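Local structure of diaminopimelate decarboxylase (Phaeodactylum tricornutum, 7JPJ) at residues A[45-50]-A[250-255]. The protein probably catalyses the pyridoxal 5'-phosphate-dependent decarboxylation of diaminopimelate, the step that yields lysine, and works as an obligate dimer. Numbering follows the deposited sequence.
Sequences LAFPNA and TDLQKI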
# COMPACT_ATOMS: atom_id res chain seq x y z
N LEU A 45 14.89 -18.49 -19.56
CA LEU A 45 14.89 -19.07 -20.90
C LEU A 45 15.63 -20.40 -20.96
O LEU A 45 15.49 -21.12 -21.96
CB LEU A 45 15.50 -18.09 -21.90
CG LEU A 45 14.65 -16.86 -22.22
CD1 LEU A 45 15.51 -15.76 -22.83
CD2 LEU A 45 13.50 -17.22 -23.14
N ALA A 46 16.40 -20.74 -19.93
CA ALA A 46 17.10 -22.01 -19.84
C ALA A 46 16.34 -23.03 -18.99
O ALA A 46 16.93 -24.03 -18.57
CB ALA A 46 18.51 -21.80 -19.29
N PHE A 47 15.06 -22.78 -18.73
CA PHE A 47 14.27 -23.69 -17.92
C PHE A 47 14.13 -25.04 -18.62
O PHE A 47 13.83 -25.08 -19.82
CB PHE A 47 12.89 -23.09 -17.66
CG PHE A 47 12.15 -23.71 -16.50
CD1 PHE A 47 11.40 -24.86 -16.68
CD2 PHE A 47 12.21 -23.14 -15.24
CE1 PHE A 47 10.72 -25.43 -15.61
CE2 PHE A 47 11.53 -23.70 -14.17
CZ PHE A 47 10.79 -24.85 -14.36
N PRO A 48 14.36 -26.15 -17.93
CA PRO A 48 14.23 -27.47 -18.58
C PRO A 48 12.81 -27.71 -19.06
O PRO A 48 11.84 -27.58 -18.31
CB PRO A 48 14.63 -28.45 -17.47
CG PRO A 48 15.43 -27.63 -16.50
CD PRO A 48 14.83 -26.26 -16.54
N ASN A 49 12.69 -28.08 -20.34
CA ASN A 49 11.39 -28.35 -20.95
C ASN A 49 11.51 -29.57 -21.85
O ASN A 49 12.58 -29.89 -22.36
CB ASN A 49 10.87 -27.15 -21.76
CG ASN A 49 11.75 -26.82 -22.94
OD1 ASN A 49 11.38 -27.06 -24.09
ND2 ASN A 49 12.92 -26.26 -22.68
N ALA A 50 10.38 -30.27 -22.03
CA ALA A 50 10.37 -31.49 -22.83
C ALA A 50 10.07 -31.21 -24.30
O ALA A 50 10.79 -31.67 -25.18
CB ALA A 50 9.35 -32.48 -22.26
N THR A 250 15.41 -20.43 -5.70
CA THR A 250 15.05 -21.64 -6.44
C THR A 250 16.05 -21.90 -7.56
O THR A 250 16.38 -20.99 -8.34
CB THR A 250 13.64 -21.51 -7.01
OG1 THR A 250 12.73 -21.14 -5.97
CG2 THR A 250 13.19 -22.82 -7.62
N ASP A 251 16.53 -23.13 -7.64
CA ASP A 251 17.39 -23.57 -8.74
C ASP A 251 16.49 -24.08 -9.86
O ASP A 251 15.92 -25.17 -9.75
CB ASP A 251 18.37 -24.64 -8.27
CG ASP A 251 19.56 -24.79 -9.20
OD1 ASP A 251 19.46 -24.42 -10.39
OD2 ASP A 251 20.61 -25.29 -8.74
N LEU A 252 16.38 -23.30 -10.94
CA LEU A 252 15.47 -23.65 -12.02
C LEU A 252 15.90 -24.93 -12.73
O LEU A 252 15.06 -25.63 -13.30
CB LEU A 252 15.36 -22.50 -13.01
CG LEU A 252 14.78 -21.20 -12.45
CD1 LEU A 252 14.51 -20.20 -13.56
CD2 LEU A 252 13.51 -21.49 -11.66
N GLN A 253 17.20 -25.24 -12.73
CA GLN A 253 17.65 -26.47 -13.36
C GLN A 253 17.29 -27.69 -12.51
O GLN A 253 16.97 -28.75 -13.06
CB GLN A 253 19.16 -26.42 -13.60
CG GLN A 253 19.60 -25.29 -14.53
CD GLN A 253 19.03 -25.44 -15.93
OE1 GLN A 253 18.84 -26.56 -16.42
NE2 GLN A 253 18.78 -24.32 -16.58
N LYS A 254 17.32 -27.55 -11.19
CA LYS A 254 17.06 -28.70 -10.32
C LYS A 254 15.58 -29.03 -10.25
O LYS A 254 15.21 -30.21 -10.25
CB LYS A 254 17.62 -28.44 -8.92
CG LYS A 254 19.13 -28.54 -8.85
CD LYS A 254 19.67 -28.20 -7.47
CE LYS A 254 21.17 -28.45 -7.42
NZ LYS A 254 21.84 -27.93 -8.64
N ILE A 255 14.71 -28.02 -10.18
CA ILE A 255 13.28 -28.29 -10.15
C ILE A 255 12.70 -28.44 -11.55
O ILE A 255 11.59 -28.97 -11.70
CB ILE A 255 12.51 -27.19 -9.40
CG1 ILE A 255 12.51 -25.89 -10.21
CG2 ILE A 255 13.11 -26.96 -8.01
CD1 ILE A 255 11.36 -24.97 -9.88
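F47 and L252 carry the apolar part of this contact, their side chains crossing at about a right angle. CD2 and CE2 of the phenyl ring meet the branched leucine: F47 CE2 lies 3.9 Å from L252 CD2, and F47 CD2 is close to L252 CB. L252 O sits over one ring face, offset toward the rim. CG of F47 stands anti to the backbone N (chi1 -162°), which swings the ring to helix 252-270, where CE2 also approaches I255 CD1 obliquely at 4.5 Å. Flat and long, the phenylalanine reaches further inward to M276 and I278 of strand 275-278, while I255 rests on P210 and W213. Replacing this ring with the methyl of an alanine is likely to leave L252 and I255 without their aromatic neighbour and open a gap next to strand 275-278.

In the pyridoxal-binding TIM-type barrel, the loop from helix 34-45 to strand 53-58 is thus laid against the first turn of helix 252-270, which precedes strand 275-278, a parallel neighbour of 53-58.

The polar side of the contact is carried by Q253, whose amide lies at the protein surface. Bent at chi2 (-63°), Q253 turns this amide back to the loop, and NE2 donates to A46 O at 2.7 Å, arriving from above the carbonyl plane. A46, small, lets the amide come close. The pyrrolidine ring of P48 makes van der Waals contact with two oxygens: CD lies 3.3 Å from L252 O, and CG is near Q253 OE1. Lacking an N-H, the proline needs no backbone acceptor there.

Each segment is also braced internally. N49 ND2 bonds F47 O in the plane of its own amide, and D251, the N-cap, accepts weakly from Q253 N through OD1 while OD2 forms a salt bridge with K254 NZ (2.9 Å).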